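Local structure of putative alpha/beta hydrolase (Desulfitobacterium hafniense, 4RPC) at residues G120-G125 / L187-Y192; I136-F141 / A181-L186; G147-S152 / N163-V168; K155-F160 / N212-A217; E167-L172 / G240-L245. The protein is of unknown specific function but probably hydrolyses an as yet unidentified substrate with a serine nucleophile, as many alpha/beta hydrolases do. All blocks are in the same frame, centred on the assembly; numbering follows the deposited sequence.

In the fold
All five contacts join parts of one alpha/beta hydrolase chain, and all involve only elements that follow strand 112-119. The loop after this strand meets the end of helix 179-191 in interaction 1, and the loop so closed holds interactions 2 and 3 entirely. Interaction 2 pairs helices 130-145 and 179-191; within it, interaction 3 closes a short loop from 147-152 to the start of helix 165-169. Interactions 4 and 5 reach forward to the loops after strands 204-210 and 232-236; interaction 4 crosses 1, 2 and 3, and interaction 5 crosses 1, 2 and 4 and starts on Glu167 and Val168, where interaction 3 ends. They tie the helices to the probable triad loops of the sheet.

Interaction 1 of 5, residues G120-G125 / L187-Y192; sequences GGQYEG and LAAYRY
Gln122 and Ala189 supply the one side-chain meeting of this contact, OE1 of the amide lying 3.7 Å from the methyl CB. The route to that position is a folded one: CG of Gln122 sits between its own backbone N and carbonyl carbon (chi1 67°), and the chain bends again at CG (chi2 -86°). The amide oxygen is thereby turned to the helix, while NE2 is hydrogen-bonded to Ser96 OG, outside both segments.

The two backbones are joined here through water rather than directly. One water donates to Gln122 O at 2.8 Å and to Ala189 O at 2.7 Å, linking the loop to a carbonyl near the end of helix 179-191. Further along, Gly125 approaches this end closely: its CA lies 3.1 Å from Tyr192 O and makes a CA-H...O contact of 3.5 Å with Tyr190 O. A side chain at Gly125 would press on Tyr192 O, and its backbone angles alone call for glycine.

The flanking aromatic rings are held by other parts of the chain. Tyr192 has CG swung opposite its backbone N (chi1 -168°), and its hydroxyl OH is hydrogen-bonded to Glu104 OE1; the ring of Tyr123 packs on Ala99 and Ser100 of helix 97-108. Tyr190 lies instead against Thr130 and Met137 of helix 130-145.

A loop after a central strand that turns a side chain to the serine of a probable GxSxG nucleophile elbow, beneath helices inserted over the sheet, is consistent with the active-site region of an alpha/beta hydrolase.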
# COMPACT_ATOMS: atom_id res chain seq x y z
N GLY A 120 -0.56 -0.56 6.98
CA GLY A 120 -0.71 -2.02 6.89
C GLY A 120 0.34 -2.78 6.09
O GLY A 120 0.04 -3.79 5.43
N GLY A 121 1.56 -2.32 6.22
CA GLY A 121 2.70 -2.96 5.61
C GLY A 121 3.07 -4.21 6.34
O GLY A 121 2.87 -4.30 7.57
N GLN A 122 3.59 -5.16 5.58
CA GLN A 122 3.96 -6.48 6.06
C GLN A 122 5.29 -6.72 5.35
O GLN A 122 5.36 -6.61 4.16
CB GLN A 122 2.85 -7.53 5.67
CG GLN A 122 2.61 -7.88 4.15
CD GLN A 122 1.62 -6.95 3.30
OE1 GLN A 122 1.78 -6.83 2.04
NE2 GLN A 122 0.59 -6.32 3.96
N TYR A 123 6.39 -6.94 6.09
CA TYR A 123 7.73 -6.93 5.47
C TYR A 123 8.63 -8.10 5.86
O TYR A 123 9.84 -8.06 5.64
CB TYR A 123 8.48 -5.63 5.79
CG TYR A 123 7.64 -4.39 5.71
CD1 TYR A 123 7.51 -3.65 4.50
CD2 TYR A 123 7.00 -3.92 6.84
CE1 TYR A 123 6.74 -2.49 4.43
CE2 TYR A 123 6.20 -2.78 6.76
CZ TYR A 123 6.09 -2.07 5.56
OH TYR A 123 5.32 -0.93 5.55
N GLU A 124 8.02 -9.15 6.36
CA GLU A 124 8.77 -10.26 6.95
C GLU A 124 9.61 -11.05 5.92
O GLU A 124 10.85 -11.24 6.07
CB GLU A 124 7.79 -11.18 7.65
CG GLU A 124 8.41 -12.39 8.31
CD GLU A 124 9.24 -12.01 9.51
OE1 GLU A 124 8.66 -11.72 10.60
OE2 GLU A 124 10.48 -11.97 9.37
N GLY A 125 8.94 -11.54 4.89
CA GLY A 125 9.57 -12.38 3.91
C GLY A 125 9.40 -13.85 4.23
O GLY A 125 10.16 -14.40 4.95
N LEU A 187 2.16 -13.14 -4.03
CA LEU A 187 3.42 -13.84 -3.93
C LEU A 187 4.54 -12.80 -3.72
O LEU A 187 5.40 -12.98 -2.84
CB LEU A 187 3.70 -14.73 -5.14
CG LEU A 187 2.76 -15.90 -5.38
CD1 LEU A 187 2.83 -16.38 -6.81
CD2 LEU A 187 3.07 -17.07 -4.43
N ALA A 188 4.47 -11.71 -4.49
CA ALA A 188 5.43 -10.61 -4.39
C ALA A 188 5.35 -10.03 -3.02
O ALA A 188 6.37 -9.87 -2.39
CB ALA A 188 5.22 -9.52 -5.45
N ALA A 189 4.16 -9.70 -2.57
CA ALA A 189 3.99 -9.18 -1.21
C ALA A 189 4.64 -10.06 -0.13
O ALA A 189 5.46 -9.59 0.63
CB ALA A 189 2.54 -8.99 -0.90
N TYR A 190 4.31 -11.36 -0.12
CA TYR A 190 4.79 -12.27 0.88
C TYR A 190 6.27 -12.64 0.75
O TYR A 190 6.85 -12.98 1.72
CB TYR A 190 3.93 -13.55 0.89
CG TYR A 190 2.61 -13.32 1.55
CD1 TYR A 190 2.54 -12.73 2.81
CD2 TYR A 190 1.45 -13.70 0.95
CE1 TYR A 190 1.32 -12.50 3.43
CE2 TYR A 190 0.22 -13.47 1.54
CZ TYR A 190 0.15 -12.87 2.77
OH TYR A 190 -1.04 -12.69 3.39
N ARG A 191 6.85 -12.58 -0.43
CA ARG A 191 8.27 -12.84 -0.65
C ARG A 191 9.17 -11.71 -0.16
O ARG A 191 10.28 -11.98 0.28
CB ARG A 191 8.54 -13.03 -2.15
CG ARG A 191 9.87 -13.63 -2.47
CD ARG A 191 9.84 -15.13 -2.57
NE ARG A 191 8.81 -15.60 -3.50
CZ ARG A 191 8.40 -16.87 -3.59
NH1 ARG A 191 8.94 -17.81 -2.80
NH2 ARG A 191 7.41 -17.18 -4.48
N TYR A 192 8.73 -10.46 -0.27
CA TYR A 192 9.60 -9.30 0.05
C TYR A 192 10.23 -9.44 1.43
O TYR A 192 9.56 -9.61 2.44
CB TYR A 192 8.82 -8.01 -0.04
CG TYR A 192 9.65 -6.73 -0.02
CD1 TYR A 192 10.62 -6.50 -0.98
CD2 TYR A 192 9.44 -5.76 0.91
CE1 TYR A 192 11.36 -5.32 -0.97
CE2 TYR A 192 10.18 -4.60 0.94
CZ TYR A 192 11.13 -4.35 -0.01
OH TYR A 192 11.89 -3.16 0.01
O HOH W 1 5.64 -7.03 1.44

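Interaction 2 of 5, residues I136-F141 / A181-L186; sequences IMADAF and ALLHAL
Ala138 is the shallow spot into which two leucines of helix 181-186 settle. Leu186 brings CD1 to 3.5 Å from the backbone N of Ala138 and to 3.9 Å from its CB, while Leu182 lays CD2 at 3.5 Å from Ala138 O. One methyl thus lies beside the start of the residue and the other beside its carbonyl, and the small alanine CB touches both. Leu183 adds a third contact, its CD1 standing 4.2 Å from Ala138 CB.

The hollow has larger neighbours along its own helix. Leu182 CD2 also reaches Phe141 CB at 4.1 Å, because CG stands anti to the backbone N (chi1 173°) and carries the branch outward. Leu186 CD1 similarly meets CB of the selenomethionine Met137, whose chain then bends and leads its selenium elsewhere. An alanine in place of Leu182 is likely to open a gap beside the Ala138 carbonyl and deprive Phe141 CB of its apolar neighbour.

With so small a residue at the centre, the segment axes approach to 9.2 Å, at 137° between their N-to-C directions, an oblique, partly antiparallel crossing. The interface is apolar and buried. Both helices belong to the insertion between strands 112-119 and 204-210: Leu183 and Leu186 continue onto Ala134 of helix 130-145, Ala140 rests on Leu150 and Pro151 of the following loop, and Leu186 also touches Ala30 after strand 23-27.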
# COMPACT_ATOMS: atom_id res chain seq x y z
N ILE A 136 -4.11 -18.82 0.02
CA ILE A 136 -5.21 -18.59 0.94
C ILE A 136 -5.75 -17.17 0.83
O ILE A 136 -6.97 -16.97 0.71
CB ILE A 136 -4.81 -18.92 2.37
CG1 ILE A 136 -4.78 -20.44 2.51
CG2 ILE A 136 -5.76 -18.31 3.39
CD1 ILE A 136 -3.99 -20.89 3.69
N MSE A 137 -4.87 -16.20 0.84
CA MSE A 137 -5.30 -14.86 0.83
C MSE A 137 -5.96 -14.54 -0.51
O MSE A 137 -6.93 -13.79 -0.54
CB MSE A 137 -4.10 -13.97 1.08
CG MSE A 137 -3.64 -14.14 2.52
SE MSE A 137 -5.04 -13.66 3.85
CE MSE A 137 -5.62 -12.03 2.90
N ALA A 138 -5.44 -15.08 -1.62
CA ALA A 138 -6.08 -14.89 -2.91
C ALA A 138 -7.53 -15.34 -2.88
O ALA A 138 -8.43 -14.58 -3.30
CB ALA A 138 -5.33 -15.60 -4.05
N ASP A 139 -7.77 -16.56 -2.42
CA ASP A 139 -9.11 -17.08 -2.35
C ASP A 139 -9.99 -16.25 -1.40
O ASP A 139 -11.16 -16.01 -1.74
CB ASP A 139 -9.15 -18.53 -1.87
CG ASP A 139 -8.42 -19.45 -2.80
OD1 ASP A 139 -8.18 -19.06 -3.98
OD2 ASP A 139 -8.04 -20.57 -2.35
N ALA A 140 -9.44 -15.86 -0.24
CA ALA A 140 -10.19 -15.12 0.76
C ALA A 140 -10.68 -13.83 0.10
O ALA A 140 -11.87 -13.50 0.17
CB ALA A 140 -9.32 -14.79 1.97
N PHE A 141 -9.77 -13.13 -0.58
CA PHE A 141 -10.12 -11.82 -1.15
C PHE A 141 -11.19 -11.91 -2.24
O PHE A 141 -12.09 -11.09 -2.30
CB PHE A 141 -8.89 -11.12 -1.68
CG PHE A 141 -8.19 -10.27 -0.67
CD1 PHE A 141 -8.50 -10.33 0.69
CD2 PHE A 141 -7.20 -9.40 -1.08
CE1 PHE A 141 -7.86 -9.51 1.62
CE2 PHE A 141 -6.56 -8.58 -0.16
CZ PHE A 141 -6.88 -8.64 1.20
N ALA A 181 -3.69 -12.57 -11.40
CA ALA A 181 -3.06 -11.27 -11.17
C ALA A 181 -2.92 -11.01 -9.68
O ALA A 181 -1.89 -10.54 -9.18
CB ALA A 181 -3.87 -10.17 -11.84
N LEU A 182 -3.96 -11.35 -8.98
CA LEU A 182 -4.01 -11.20 -7.53
C LEU A 182 -2.99 -12.06 -6.87
O LEU A 182 -2.25 -11.61 -6.00
CB LEU A 182 -5.39 -11.60 -7.02
CG LEU A 182 -5.67 -11.70 -5.54
CD1 LEU A 182 -5.38 -10.35 -4.97
CD2 LEU A 182 -7.12 -12.05 -5.27
N LEU A 183 -2.96 -13.33 -7.30
CA LEU A 183 -2.01 -14.26 -6.77
C LEU A 183 -0.56 -13.79 -6.94
O LEU A 183 0.23 -13.86 -6.01
CB LEU A 183 -2.24 -15.66 -7.38
CG LEU A 183 -1.35 -16.77 -6.90
CD1 LEU A 183 -1.70 -17.15 -5.51
CD2 LEU A 183 -1.52 -17.99 -7.77
N HIS A 184 -0.16 -13.36 -8.13
CA HIS A 184 1.21 -12.91 -8.33
C HIS A 184 1.61 -11.71 -7.48
O HIS A 184 2.77 -11.60 -7.03
CB HIS A 184 1.41 -12.57 -9.80
CG HIS A 184 1.70 -13.77 -10.58
ND1 HIS A 184 0.79 -14.34 -11.44
CD2 HIS A 184 2.75 -14.61 -10.52
CE1 HIS A 184 1.31 -15.44 -11.95
NE2 HIS A 184 2.49 -15.63 -11.39
N ALA A 185 0.62 -10.87 -7.22
CA ALA A 185 0.83 -9.68 -6.41
C ALA A 185 1.07 -10.11 -4.98
O ALA A 185 1.95 -9.56 -4.27
CB ALA A 185 -0.36 -8.77 -6.49
N LEU A 186 0.28 -11.08 -4.56
CA LEU A 186 0.44 -11.64 -3.20
C LEU A 186 1.73 -12.44 -3.00
O LEU A 186 2.31 -12.41 -1.88
CB LEU A 186 -0.75 -12.50 -2.84
CG LEU A 186 -2.01 -11.67 -2.62
CD1 LEU A 186 -3.20 -12.61 -2.64
CD2 LEU A 186 -2.01 -10.81 -1.35

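Interaction 3 of 5, residues G147-S152 / N163-V168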
# COMPACT_ATOMS: atom_id res chain seq x y z
N GLY A 147 -19.39 -11.70 -0.90
CA GLY A 147 -19.89 -11.33 0.44
C GLY A 147 -19.62 -12.40 1.47
O GLY A 147 -20.23 -12.42 2.52
N GLU A 148 -18.67 -13.28 1.20
CA GLU A 148 -18.29 -14.27 2.17
C GLU A 148 -17.13 -13.76 3.05
O GLU A 148 -16.20 -13.15 2.56
CB GLU A 148 -17.87 -15.52 1.43
CG GLU A 148 -17.41 -16.65 2.29
CD GLU A 148 -16.94 -17.81 1.43
OE1 GLU A 148 -17.69 -18.18 0.48
OE2 GLU A 148 -15.80 -18.30 1.69
N HIS A 149 -17.17 -14.10 4.33
CA HIS A 149 -16.20 -13.61 5.30
C HIS A 149 -14.83 -14.29 5.21
O HIS A 149 -14.71 -15.45 4.79
CB HIS A 149 -16.74 -13.85 6.69
CG HIS A 149 -18.01 -13.11 6.95
ND1 HIS A 149 -18.02 -11.80 7.35
CD2 HIS A 149 -19.30 -13.49 6.82
CE1 HIS A 149 -19.28 -11.41 7.51
NE2 HIS A 149 -20.07 -12.41 7.18
N LEU A 150 -13.81 -13.56 5.65
CA LEU A 150 -12.46 -14.08 5.69
C LEU A 150 -12.41 -15.23 6.68
O LEU A 150 -13.12 -15.22 7.69
CB LEU A 150 -11.46 -13.01 6.09
CG LEU A 150 -11.34 -11.71 5.26
CD1 LEU A 150 -10.57 -10.62 6.00
CD2 LEU A 150 -10.71 -11.95 3.90
N PRO A 151 -11.57 -16.25 6.40
CA PRO A 151 -11.40 -17.39 7.30
C PRO A 151 -10.71 -16.99 8.59
O PRO A 151 -9.87 -16.12 8.55
CB PRO A 151 -10.46 -18.30 6.51
CG PRO A 151 -9.67 -17.36 5.66
CD PRO A 151 -10.61 -16.27 5.28
N SER A 152 -11.06 -17.57 9.73
CA SER A 152 -10.23 -17.40 10.91
C SER A 152 -8.94 -18.15 10.73
O SER A 152 -8.90 -19.19 10.08
CB SER A 152 -10.93 -17.95 12.12
OG SER A 152 -12.04 -17.14 12.37
N ASN A 163 -16.98 -9.06 12.25
CA ASN A 163 -17.59 -9.45 11.00
C ASN A 163 -17.92 -8.29 10.10
O ASN A 163 -18.81 -8.37 9.27
CB ASN A 163 -18.87 -10.27 11.26
CG ASN A 163 -18.71 -11.70 10.89
OD1 ASN A 163 -17.59 -12.21 10.87
ND2 ASN A 163 -19.81 -12.34 10.57
N ASN A 164 -17.17 -7.22 10.25
CA ASN A 164 -17.31 -6.11 9.35
C ASN A 164 -16.33 -6.20 8.16
O ASN A 164 -16.21 -5.25 7.40
CB ASN A 164 -17.11 -4.81 10.16
CG ASN A 164 -15.78 -4.76 10.91
OD1 ASN A 164 -15.26 -5.80 11.37
ND2 ASN A 164 -15.20 -3.56 11.02
N ASP A 165 -15.66 -7.34 7.97
CA ASP A 165 -14.63 -7.48 6.90
C ASP A 165 -15.19 -7.33 5.49
O ASP A 165 -14.56 -6.71 4.63
CB ASP A 165 -13.89 -8.82 7.04
CG ASP A 165 -14.83 -10.00 7.20
OD1 ASP A 165 -15.80 -9.96 8.00
OD2 ASP A 165 -14.61 -10.97 6.49
N VAL A 166 -16.38 -7.89 5.25
CA VAL A 166 -17.05 -7.68 3.98
C VAL A 166 -17.42 -6.20 3.75
O VAL A 166 -17.11 -5.62 2.71
CB VAL A 166 -18.30 -8.56 3.88
CG1 VAL A 166 -19.12 -8.20 2.66
CG2 VAL A 166 -17.90 -10.02 3.75
N GLU A 167 -18.08 -5.59 4.70
CA GLU A 167 -18.49 -4.19 4.53
C GLU A 167 -17.26 -3.31 4.31
O GLU A 167 -17.29 -2.43 3.49
CB GLU A 167 -19.33 -3.70 5.71
CG GLU A 167 -18.52 -3.02 6.79
CD GLU A 167 -19.37 -2.15 7.71
OE1 GLU A 167 -20.17 -2.71 8.50
OE2 GLU A 167 -19.23 -0.91 7.63
N VAL A 168 -16.16 -3.59 4.99
CA VAL A 168 -14.95 -2.77 4.87
C VAL A 168 -14.07 -3.02 3.63
O VAL A 168 -13.58 -2.07 3.04
CB VAL A 168 -14.05 -2.93 6.10
CG1 VAL A 168 -12.77 -2.15 5.94
CG2 VAL A 168 -14.75 -2.44 7.36
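Asp165 joins the loop to the start of helix 165-169 through both of its carboxylate oxygens. OD1 accepts a hydrogen bond from His149 ND1 at 3.0 Å, nearly straight at 171°, with the oxygen in the imidazole plane and met on its syn side. OD2 takes the backbone N-H of Leu150 at 2.8 Å, almost in line with its C-O bond. A chi1 of 49°, which tucks CG between the main-chain N and C of Asp165, brings the carboxylate to the loop. Two donors from consecutive residues thus fix its rotation, while Leu150 CG lies 3.6 Å from OD2. This is the tight half of the contact, with Asp165 and Leu150 both buried.

Toward solvent the ring is flanked by a stack and a van der Waals contact, with no hydrogen bond to Asn163 or Val166. The Asn163 amide stacks over one face, its plane only 7° from that of the ring and ND2 displaced toward the rim, 3.2 Å from CE1. Asn163 OD1 is hydrogen-bonded to Lys155 NZ. Over the opposite face stands Val166 CG2, which also lies 3.6 Å from Gly147 O.

A phenylalanine in place of His149 would probably leave Asp165 OD1 without its ring donor and the carboxylate less firmly oriented.

Gly147 ends helix 130-145 in a Schellman motif; the chain then runs through helix 154-157 before reaching helix 165-169. The His-carboxylate pair fastens a short excursion within the helical insertion over the alpha/beta hydrolase sheet.

Interaction 4 of 5, residues K155-F160 / N212-A217; sequences KENMGF and NEIYGA
Ile214 N donates to Asn157 O at 3.2 Å, the one direct hydrogen bond between the segments, bent to 140° at the hydrogen and with the donor off the carbonyl plane. A water provides a second polar link: it accepts from Asn212 ND2 at 3.1 Å and lies within hydrogen-bonding distance of Gly159 O. Weaker still is the CA-H...O contact from Gly159 CA to Asn212 O, 3.2 Å long. It depends on glycine, since a CB there would clash with the carbonyl carbon of Asn212. Gly159, with positive phi and with Gly159 N and Phe160 N bonded back into the last turn, closes the helix in a Schellman motif.

The van der Waals contacts are mostly of carbon with oxygen. Ile214 extends CD1 to 3.5 Å from Glu156 O, with CG1 anti to the carbonyl carbon (chi1 -63°) and the chain running on outstretched. Its other branch, CG2, stands over the centre of the Tyr215 ring. At the outer rim Asn157 OD1 approaches CE2 of the same ring at 3.7 Å, amide and ring planes being 55° apart. Glu213 CG lies near Met158 O.

Past CG, the acid of Glu213 turns away from helix 154-157: OE2 bonds to His241 ND1 and OE1 to Gly210 N. Mainly backbone groups therefore bind the 212-217 loop to the helix, while the carboxylate serves His241, consistent with the acid of a Ser-His-Glu triad.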
# COMPACT_ATOMS: atom_id res chain seq x y z
N LYS A 155 -9.32 -13.37 9.66
CA LYS A 155 -10.31 -12.34 9.80
C LYS A 155 -10.02 -11.52 11.06
O LYS A 155 -10.03 -10.30 11.02
CB LYS A 155 -11.69 -12.98 9.91
CG LYS A 155 -12.84 -12.00 9.98
CD LYS A 155 -14.16 -12.76 9.99
CE LYS A 155 -14.46 -13.23 11.38
NZ LYS A 155 -15.69 -14.02 11.33
N GLU A 156 -9.70 -12.23 12.15
CA GLU A 156 -9.49 -11.61 13.48
C GLU A 156 -8.18 -10.89 13.51
O GLU A 156 -8.11 -9.81 14.03
CB GLU A 156 -9.50 -12.65 14.63
CG GLU A 156 -10.81 -13.38 14.81
CD GLU A 156 -11.04 -14.44 13.73
OE1 GLU A 156 -10.15 -14.62 12.83
OE2 GLU A 156 -12.12 -15.05 13.75
N ASN A 157 -7.15 -11.50 12.93
CA ASN A 157 -5.86 -10.85 12.88
C ASN A 157 -5.86 -9.49 12.15
O ASN A 157 -5.19 -8.53 12.60
CB ASN A 157 -4.82 -11.77 12.27
CG ASN A 157 -4.58 -13.01 13.13
OD1 ASN A 157 -4.82 -13.01 14.36
ND2 ASN A 157 -4.16 -14.07 12.49
N MSE A 158 -6.59 -9.43 11.04
CA MSE A 158 -6.71 -8.18 10.30
C MSE A 158 -7.66 -7.19 10.98
O MSE A 158 -7.75 -6.05 10.55
CB MSE A 158 -7.17 -8.47 8.89
CG MSE A 158 -6.17 -9.30 8.11
SE MSE A 158 -6.89 -9.48 6.25
CE MSE A 158 -6.05 -7.89 5.53
N GLY A 159 -8.38 -7.59 12.04
CA GLY A 159 -9.11 -6.60 12.90
C GLY A 159 -10.59 -6.56 12.62
O GLY A 159 -11.27 -5.55 12.89
N PHE A 160 -11.11 -7.70 12.17
CA PHE A 160 -12.50 -7.80 11.77
C PHE A 160 -13.27 -8.88 12.49
O PHE A 160 -14.15 -9.52 11.91
CB PHE A 160 -12.57 -8.02 10.25
CG PHE A 160 -11.97 -6.91 9.46
CD1 PHE A 160 -12.54 -5.64 9.48
CD2 PHE A 160 -10.83 -7.13 8.67
CE1 PHE A 160 -11.98 -4.59 8.74
CE2 PHE A 160 -10.27 -6.10 7.94
CZ PHE A 160 -10.85 -4.82 7.98
N ASN A 212 -7.57 -2.26 15.86
CA ASN A 212 -8.05 -3.65 15.91
C ASN A 212 -7.12 -4.65 15.26
O ASN A 212 -7.33 -5.86 15.43
CB ASN A 212 -9.43 -3.77 15.27
CG ASN A 212 -10.49 -3.10 16.10
OD1 ASN A 212 -10.24 -2.74 17.26
ND2 ASN A 212 -11.68 -2.95 15.52
N GLU A 213 -6.13 -4.17 14.50
CA GLU A 213 -5.10 -5.06 13.94
C GLU A 213 -4.29 -5.63 15.07
O GLU A 213 -3.48 -4.94 15.69
CB GLU A 213 -4.18 -4.37 12.94
CG GLU A 213 -4.89 -3.87 11.68
CD GLU A 213 -3.92 -3.28 10.65
OE1 GLU A 213 -3.58 -2.06 10.73
OE2 GLU A 213 -3.52 -4.06 9.73
N ILE A 214 -4.49 -6.90 15.31
CA ILE A 214 -3.83 -7.61 16.41
C ILE A 214 -2.30 -7.46 16.40
O ILE A 214 -1.70 -7.31 17.43
CB ILE A 214 -4.31 -9.07 16.44
CG1 ILE A 214 -5.83 -9.05 16.72
CG2 ILE A 214 -3.50 -9.92 17.44
CD1 ILE A 214 -6.47 -10.40 17.01
N TYR A 215 -1.68 -7.42 15.23
CA TYR A 215 -0.23 -7.30 15.17
C TYR A 215 0.15 -6.05 14.43
O TYR A 215 1.22 -5.98 13.83
CB TYR A 215 0.38 -8.55 14.50
CG TYR A 215 -0.08 -9.82 15.17
CD1 TYR A 215 0.27 -10.11 16.49
CD2 TYR A 215 -0.92 -10.72 14.49
CE1 TYR A 215 -0.16 -11.27 17.13
CE2 TYR A 215 -1.36 -11.89 15.10
CZ TYR A 215 -0.98 -12.16 16.42
OH TYR A 215 -1.44 -13.31 17.06
N GLY A 216 -0.70 -5.02 14.51
CA GLY A 216 -0.47 -3.77 13.79
C GLY A 216 0.91 -3.18 13.98
O GLY A 216 1.45 -2.58 13.06
N ALA A 217 1.52 -3.38 15.14
CA ALA A 217 2.84 -2.80 15.44
C ALA A 217 4.08 -3.71 15.17
O ALA A 217 5.23 -3.30 15.40
CB ALA A 217 2.85 -2.31 16.88
O HOH W 2 -12.81 -3.16 12.60

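Interaction 5 of 5, residues E167-L172 / G240-L245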
# COMPACT_ATOMS: atom_id res chain seq x y z
N GLU A 167 -18.08 -5.59 4.70
CA GLU A 167 -18.49 -4.19 4.53
C GLU A 167 -17.26 -3.31 4.31
O GLU A 167 -17.29 -2.43 3.49
CB GLU A 167 -19.33 -3.70 5.71
CG GLU A 167 -18.52 -3.02 6.79
CD GLU A 167 -19.37 -2.15 7.71
OE1 GLU A 167 -20.17 -2.71 8.50
OE2 GLU A 167 -19.23 -0.91 7.63
N VAL A 168 -16.16 -3.59 4.99
CA VAL A 168 -14.95 -2.77 4.87
C VAL A 168 -14.07 -3.02 3.63
O VAL A 168 -13.58 -2.07 3.04
CB VAL A 168 -14.05 -2.93 6.10
CG1 VAL A 168 -12.77 -2.15 5.94
CG2 VAL A 168 -14.75 -2.44 7.36
N LEU A 169 -13.84 -4.27 3.28
CA LEU A 169 -12.87 -4.64 2.26
C LEU A 169 -13.49 -4.84 0.89
O LEU A 169 -12.87 -4.59 -0.13
CB LEU A 169 -12.13 -5.95 2.67
CG LEU A 169 -11.14 -5.84 3.85
CD1 LEU A 169 -10.47 -7.14 4.23
CD2 LEU A 169 -10.08 -4.79 3.59
N GLN A 170 -14.71 -5.32 0.86
CA GLN A 170 -15.33 -5.63 -0.41
C GLN A 170 -15.34 -4.43 -1.33
O GLN A 170 -15.10 -4.59 -2.52
CB GLN A 170 -16.74 -6.18 -0.18
CG GLN A 170 -17.36 -6.76 -1.43
CD GLN A 170 -18.82 -7.17 -1.25
OE1 GLN A 170 -19.48 -6.86 -0.28
NE2 GLN A 170 -19.32 -7.86 -2.19
N PRO A 171 -15.57 -3.20 -0.81
CA PRO A 171 -15.50 -2.09 -1.74
C PRO A 171 -14.11 -1.80 -2.34
O PRO A 171 -14.05 -1.02 -3.30
CB PRO A 171 -15.90 -0.86 -0.89
CG PRO A 171 -16.44 -1.36 0.39
CD PRO A 171 -16.10 -2.82 0.52
N LEU A 172 -13.02 -2.31 -1.73
CA LEU A 172 -11.69 -2.07 -2.23
C LEU A 172 -11.20 -3.11 -3.21
O LEU A 172 -10.22 -2.89 -3.88
CB LEU A 172 -10.66 -2.01 -1.09
CG LEU A 172 -10.86 -0.84 -0.14
CD1 LEU A 172 -9.93 -0.97 1.06
CD2 LEU A 172 -10.61 0.45 -0.89
N GLY A 240 -9.61 -1.73 11.58
CA GLY A 240 -8.81 -2.84 11.06
C GLY A 240 -8.01 -2.52 9.81
O GLY A 240 -7.88 -1.37 9.39
N HIS A 241 -7.48 -3.56 9.20
CA HIS A 241 -6.60 -3.42 8.04
C HIS A 241 -7.30 -2.67 6.93
O HIS A 241 -8.35 -3.09 6.46
CB HIS A 241 -6.22 -4.81 7.54
CG HIS A 241 -5.18 -4.82 6.45
ND1 HIS A 241 -3.84 -4.73 6.71
CD2 HIS A 241 -5.30 -4.98 5.12
CE1 HIS A 241 -3.16 -4.84 5.58
NE2 HIS A 241 -4.03 -4.98 4.60
N ALA A 242 -6.74 -1.53 6.56
CA ALA A 242 -7.29 -0.68 5.50
C ALA A 242 -8.70 -0.10 5.76
O ALA A 242 -9.31 0.39 4.83
CB ALA A 242 -7.28 -1.46 4.18
N GLU A 243 -9.21 -0.16 7.01
CA GLU A 243 -10.55 0.37 7.34
C GLU A 243 -10.64 1.93 7.21
O GLU A 243 -11.64 2.49 6.68
CB GLU A 243 -10.97 -0.06 8.76
CG GLU A 243 -12.41 0.28 9.08
CD GLU A 243 -12.99 -0.45 10.27
OE1 GLU A 243 -12.24 -1.17 11.02
OE2 GLU A 243 -14.25 -0.28 10.49
N VAL A 244 -9.59 2.62 7.64
CA VAL A 244 -9.54 4.06 7.48
C VAL A 244 -9.57 4.43 6.00
O VAL A 244 -10.23 5.38 5.59
CB VAL A 244 -8.27 4.67 8.11
CG1 VAL A 244 -8.31 6.19 7.97
CG2 VAL A 244 -8.17 4.36 9.60
N LEU A 245 -8.85 3.68 5.17
CA LEU A 245 -8.86 3.95 3.73
C LEU A 245 -10.22 3.68 3.13
O LEU A 245 -10.70 4.42 2.26
CB LEU A 245 -7.80 3.05 3.05
CG LEU A 245 -7.64 3.22 1.57
CD1 LEU A 245 -7.25 4.66 1.25
CD2 LEU A 245 -6.56 2.23 1.07
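The loop that carries His241, the probable histidine of a Ser-His-Glu triad, is backed here by helix 165-169 of the insertion. Val168 sets its two methyls against Glu243: CG1 comes to 3.6 Å of Glu243 CA, and CG2 to 3.8 Å of OE2, the two side chains crossing at about a right angle. Leu169 sends CD2 to 3.8 Å from His241 O. Leu172 CD1 rests 4.1 Å from Ala242 CB and equally near Ala242 O.

Glu243 can pass across the valine because its CG is anti to the backbone N (chi1 -172°) and the chain beyond stays extended. Its OE1, through the anti lone pair, accepts from Gly240 N at 2.7 Å. The loop is thus braced across its own turn, with a backbone bond from Glu243 N to Gly240 O beside it.

The imidazole of His241 is engaged elsewhere, ND1 with Glu213 OE2 and NE2, weakly, with Ser96 OG, while its backbone N bonds to Met158 O. No hydrogen bond joins the two segments: methyl groups pack against the backbone of the histidine loop and the side chains of Ala242 and Glu243, whereas the polar bonds of Glu243 and His241 are made with other partners.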